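Local coordinates for protein phospholethanolamine N-methyltransferase 2 (Haemonchus contortus, PDB 4KRI) that probably methylates phosphomonomethylethanolamine and its dimethyl product with S-adenosylmethionine as methyl donor, on the way to phosphocholine, at residues 224-229 with 244-249; 152-157 with 264-269. All blocks are in the same frame, centred on the assembly; numbering follows the deposited sequence.

Contact 1 (224-229 with 244-249); sequences QRMLDI and FGLQVH
Arg-225 and Gln-247 sit as neighbours on adjacent parallel strands, their side chains running side by side on the face they share with Leu-227 and His-249. Arg-225 leaves the sheet at CB; its CG passes the amide oxygen OE1 of Gln-247, and CD comes nearer to it. The bend at chi3 (56°) then turns NE in, and NE donates to Gln-247 OE1 at 3.1 Å. That oxygen lies at the guanidinium edge, almost in its plane, and the donor lies in the carbonyl plane, although the two flat groups are turned 72° apart. Beyond NE the guanidinium turns to strand 290-296, where Phe-290 gives it a cation-pi partner. Further along this face Leu-227 CD1 lies beside the His-249 ring, whose ND1 is bonded to Thr-274 OG1 on the next strand.

The backbones are joined by four bonds. Gln-247 N reaches Gln-224 O at 2.9 Å; Met-226 uses both its N, to Gln-247 O, and its O, which accepts from His-249 N at 2.8 Å; Asp-228 N closes the set on His-249 O.

On the opposite face, CE of Met-226 meets CD1 of Leu-246 at 3.6 Å, under Ala-240 of helix 235-244.

This is the first beta-alpha-beta unit of a Rossmann-like methyltransferase domain. Its helix side is apolar, while the other face mixes Leu-227 packing with a polar bond that helps hold NE and the guanidinium plane.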
# COMPACT_ATOMS: atom_id res chain seq x y z
N GLN A 224 16.24 -7.90 11.75
CA GLN A 224 15.04 -8.71 11.56
C GLN A 224 14.08 -8.02 10.59
O GLN A 224 14.12 -6.80 10.42
CB GLN A 224 14.37 -9.07 12.89
CG GLN A 224 15.22 -10.06 13.71
CD GLN A 224 14.59 -10.44 15.03
OE1 GLN A 224 14.11 -9.58 15.78
NE2 GLN A 224 14.56 -11.74 15.31
N ARG A 225 13.23 -8.82 9.94
CA ARG A 225 12.40 -8.28 8.87
C ARG A 225 10.97 -8.09 9.31
O ARG A 225 10.34 -9.02 9.84
CB ARG A 225 12.44 -9.23 7.66
CG ARG A 225 13.86 -9.44 7.12
CD ARG A 225 13.88 -10.09 5.74
NE ARG A 225 13.10 -9.33 4.77
CZ ARG A 225 11.95 -9.75 4.24
NH1 ARG A 225 11.46 -10.93 4.56
NH2 ARG A 225 11.30 -8.98 3.37
N MET A 226 10.44 -6.89 9.08
CA MET A 226 9.07 -6.58 9.47
C MET A 226 8.23 -6.16 8.27
O MET A 226 8.69 -5.38 7.44
CB MET A 226 9.06 -5.46 10.54
CG MET A 226 7.67 -4.88 10.82
SD MET A 226 7.75 -3.56 12.08
CE MET A 226 7.89 -4.56 13.56
N LEU A 227 7.01 -6.69 8.20
CA LEU A 227 6.03 -6.24 7.22
C LEU A 227 5.06 -5.32 7.93
O LEU A 227 4.45 -5.72 8.94
CB LEU A 227 5.24 -7.44 6.66
CG LEU A 227 4.09 -7.06 5.71
CD1 LEU A 227 4.65 -6.44 4.41
CD2 LEU A 227 3.24 -8.29 5.40
N ASP A 228 4.90 -4.10 7.43
CA ASP A 228 3.93 -3.17 8.02
C ASP A 228 2.75 -3.05 7.08
O ASP A 228 2.90 -2.59 5.96
CB ASP A 228 4.58 -1.79 8.23
CG ASP A 228 3.67 -0.80 8.97
OD1 ASP A 228 2.46 -0.73 8.66
OD2 ASP A 228 4.17 -0.08 9.87
N ILE A 229 1.58 -3.48 7.54
CA ILE A 229 0.39 -3.46 6.71
C ILE A 229 -0.40 -2.19 7.00
O ILE A 229 -0.82 -1.95 8.13
CB ILE A 229 -0.49 -4.72 6.97
CG1 ILE A 229 0.23 -5.97 6.42
CG2 ILE A 229 -1.86 -4.56 6.33
CD1 ILE A 229 -0.43 -7.30 6.82
N PHE A 244 14.81 0.43 16.34
CA PHE A 244 15.18 -0.96 16.57
C PHE A 244 16.09 -1.54 15.50
O PHE A 244 16.58 -2.66 15.65
CB PHE A 244 13.92 -1.82 16.70
CG PHE A 244 13.03 -1.41 17.84
CD1 PHE A 244 13.25 -1.92 19.12
CD2 PHE A 244 11.99 -0.50 17.65
CE1 PHE A 244 12.44 -1.54 20.18
CE2 PHE A 244 11.18 -0.12 18.70
CZ PHE A 244 11.40 -0.65 19.97
N GLY A 245 16.33 -0.80 14.42
CA GLY A 245 17.21 -1.30 13.37
C GLY A 245 16.59 -2.42 12.56
O GLY A 245 17.30 -3.23 11.95
N LEU A 246 15.26 -2.47 12.56
CA LEU A 246 14.54 -3.46 11.77
C LEU A 246 14.61 -3.09 10.29
O LEU A 246 14.68 -1.90 9.94
CB LEU A 246 13.09 -3.51 12.20
CG LEU A 246 12.86 -4.03 13.62
CD1 LEU A 246 11.38 -3.96 13.96
CD2 LEU A 246 13.35 -5.46 13.68
N GLN A 247 14.59 -4.11 9.44
CA GLN A 247 14.34 -3.90 8.01
C GLN A 247 12.83 -3.98 7.83
O GLN A 247 12.20 -4.99 8.18
CB GLN A 247 15.03 -4.99 7.19
CG GLN A 247 14.80 -4.88 5.70
CD GLN A 247 15.61 -5.89 4.92
OE1 GLN A 247 15.13 -6.99 4.64
NE2 GLN A 247 16.83 -5.53 4.58
N VAL A 248 12.24 -2.91 7.31
CA VAL A 248 10.79 -2.80 7.29
C VAL A 248 10.28 -2.60 5.88
O VAL A 248 10.75 -1.73 5.17
CB VAL A 248 10.30 -1.60 8.13
CG1 VAL A 248 8.78 -1.61 8.18
CG2 VAL A 248 10.89 -1.64 9.53
N HIS A 249 9.32 -3.43 5.48
CA HIS A 249 8.66 -3.25 4.20
C HIS A 249 7.24 -2.84 4.48
O HIS A 249 6.49 -3.59 5.11
CB HIS A 249 8.64 -4.53 3.36
CG HIS A 249 8.02 -4.34 2.01
ND1 HIS A 249 8.48 -3.41 1.11
CD2 HIS A 249 6.96 -4.95 1.42
CE1 HIS A 249 7.74 -3.45 0.01
NE2 HIS A 249 6.81 -4.38 0.18

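Contact 2 (152-157 with 264-269); sequences QNWLDF and RVHKEK
Backbone N of Trp-154 donates to ND1 of His-266 at 3.1 Å, a nearly straight bond (166°) lying close to the plane of the imidazole. Leu-155 covers one face of the same ring, its CD1 3.6 Å from the centroid in a CH-pi contact. Over the opposite face stands the ammonium NZ of Lys-269. Bent at chi4 (-73°), the lysine chain brings NZ to Gln-152 O at 2.8 Å and to His-266 O at 2.7 Å, in the carbonyl plane of each, and so joins the two segments at the helix end. Gln-152 lays its amide across the Lys-269 chain, OE1 3.4 Å from CD.

The Trp-154 indole takes the other flank of the helix end. Val-265 CG1 lies over its five-membered ring, 3.8 Å from the centroid, while the far end of the six-membered ring meets the start of Lys-269, CH2 coming 3.6 Å from CA. With chi1 near 180° (-179°), His-266 swings its ring off the helix toward the loop, where ND1 can take the Trp-154 N-H.

One shell out, Asn-153 OD1 accepts Leu-155 N in an Asx turn that shapes the loop at the edge of the imidazole, and its ND2 is held by Asp-105. Trp-154 NE1 is bonded to Val-273 O.

The contact docks the loop before strand 156-166 of the N-terminal region onto helix 255-268 of the ligand-binding methyltransferase domain. Because ND1 accepts the N-H of Trp-154, its lone pair is in use and a neutral imidazole is likely; the ammonium above the ring would probably reinforce that.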
# COMPACT_ATOMS: atom_id res chain seq x y z
N GLN A 152 20.62 5.16 -3.76
CA GLN A 152 19.80 5.94 -2.83
C GLN A 152 18.59 6.58 -3.50
O GLN A 152 18.29 7.76 -3.29
CB GLN A 152 20.66 6.98 -2.10
CG GLN A 152 21.50 6.39 -0.96
CD GLN A 152 22.07 7.45 -0.05
OE1 GLN A 152 22.51 8.49 -0.51
NE2 GLN A 152 22.06 7.19 1.24
N ASN A 153 17.92 5.79 -4.34
CA ASN A 153 16.78 6.26 -5.11
C ASN A 153 15.56 5.40 -4.80
O ASN A 153 15.53 4.23 -5.15
CB ASN A 153 17.10 6.15 -6.60
CG ASN A 153 15.95 6.58 -7.49
OD1 ASN A 153 14.95 7.12 -7.01
ND2 ASN A 153 16.10 6.37 -8.80
N TRP A 154 14.56 6.01 -4.15
CA TRP A 154 13.34 5.33 -3.73
C TRP A 154 12.19 5.60 -4.70
O TRP A 154 11.07 5.12 -4.49
CB TRP A 154 12.93 5.79 -2.31
CG TRP A 154 13.69 5.13 -1.16
CD1 TRP A 154 13.23 4.11 -0.36
CD2 TRP A 154 15.01 5.45 -0.69
NE1 TRP A 154 14.19 3.78 0.57
CE2 TRP A 154 15.28 4.58 0.40
CE3 TRP A 154 15.99 6.38 -1.07
CZ2 TRP A 154 16.50 4.62 1.09
CZ3 TRP A 154 17.19 6.41 -0.38
CH2 TRP A 154 17.44 5.53 0.70
N LEU A 155 12.46 6.37 -5.75
CA LEU A 155 11.41 6.75 -6.70
C LEU A 155 11.55 6.10 -8.08
O LEU A 155 11.13 6.66 -9.10
CB LEU A 155 11.37 8.27 -6.85
CG LEU A 155 11.27 9.03 -5.52
CD1 LEU A 155 11.42 10.52 -5.80
CD2 LEU A 155 9.95 8.72 -4.81
N ASP A 156 12.14 4.91 -8.11
CA ASP A 156 12.26 4.15 -9.35
C ASP A 156 11.15 3.10 -9.25
O ASP A 156 11.22 2.21 -8.40
CB ASP A 156 13.66 3.53 -9.42
CG ASP A 156 14.03 3.04 -10.80
OD1 ASP A 156 13.15 3.05 -11.70
OD2 ASP A 156 15.20 2.62 -11.00
N PHE A 157 10.10 3.23 -10.06
CA PHE A 157 8.89 2.42 -9.82
C PHE A 157 8.61 1.33 -10.86
O PHE A 157 8.99 1.45 -12.02
CB PHE A 157 7.68 3.35 -9.72
CG PHE A 157 7.73 4.26 -8.53
CD1 PHE A 157 7.56 3.76 -7.25
CD2 PHE A 157 7.99 5.61 -8.70
CE1 PHE A 157 7.61 4.60 -6.15
CE2 PHE A 157 8.05 6.46 -7.60
CZ PHE A 157 7.86 5.95 -6.32
N ARG A 264 9.24 11.23 1.59
CA ARG A 264 9.99 11.47 2.81
C ARG A 264 11.18 10.54 2.98
O ARG A 264 12.25 10.97 3.40
CB ARG A 264 9.05 11.47 4.02
CG ARG A 264 8.18 12.72 4.02
CD ARG A 264 7.19 12.74 5.17
NE ARG A 264 6.24 13.84 4.98
CZ ARG A 264 5.29 14.16 5.85
NH1 ARG A 264 5.17 13.50 6.99
NH2 ARG A 264 4.47 15.18 5.57
N VAL A 265 11.03 9.28 2.62
CA VAL A 265 12.19 8.40 2.72
C VAL A 265 13.22 8.70 1.64
O VAL A 265 14.42 8.59 1.88
CB VAL A 265 11.80 6.89 2.76
CG1 VAL A 265 11.32 6.43 1.39
CG2 VAL A 265 13.02 6.05 3.20
N HIS A 266 12.77 9.12 0.45
CA HIS A 266 13.70 9.46 -0.62
C HIS A 266 14.55 10.68 -0.23
O HIS A 266 15.73 10.77 -0.56
CB HIS A 266 12.95 9.73 -1.93
CG HIS A 266 13.83 10.08 -3.08
ND1 HIS A 266 14.49 9.13 -3.83
CD2 HIS A 266 14.17 11.28 -3.62
CE1 HIS A 266 15.19 9.73 -4.78
NE2 HIS A 266 15.01 11.03 -4.67
N LYS A 267 13.94 11.61 0.48
CA LYS A 267 14.67 12.81 0.90
C LYS A 267 15.58 12.56 2.09
O LYS A 267 16.71 13.07 2.13
CB LYS A 267 13.69 13.94 1.20
CG LYS A 267 13.03 14.49 -0.05
CD LYS A 267 12.29 15.78 0.23
CE LYS A 267 11.64 16.33 -1.03
NZ LYS A 267 10.36 17.01 -0.72
N GLU A 268 15.11 11.76 3.04
CA GLU A 268 15.80 11.56 4.31
C GLU A 268 16.80 10.40 4.25
O GLU A 268 17.85 10.43 4.91
CB GLU A 268 14.78 11.38 5.43
CG GLU A 268 14.01 12.68 5.76
CD GLU A 268 12.67 12.48 6.46
OE1 GLU A 268 12.35 11.35 6.88
OE2 GLU A 268 11.92 13.47 6.59
N LYS A 269 16.45 9.39 3.46
CA LYS A 269 17.33 8.25 3.13
C LYS A 269 17.55 7.27 4.31
O LYS A 269 18.28 7.56 5.26
CB LYS A 269 18.64 8.72 2.49
CG LYS A 269 18.39 9.72 1.34
CD LYS A 269 19.48 9.71 0.28
CE LYS A 269 19.12 10.62 -0.91
NZ LYS A 269 18.03 10.08 -1.81

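In the fold
Both contacts bear on the same Rossmann-like domain: strand 247-252, half of contact 1, runs on into helix 255-268, whose end carries contact 2. Their centres are about 17 Å apart and their nearest atoms about 8 Å, so they do not touch. Along the chain, contact 1 lies inside the loop that contact 2 closes. Contact 1 is internal to the methyltransferase domain and close to its cofactor site, with the side chain of Asp-228 about 4 Å from the bound S-adenosylhomocysteine and about 11 Å from the phosphomonomethylethanolamine. Contact 2 instead ties that domain to the N-terminal part of the protein, at the C-terminal end of helix 255-268.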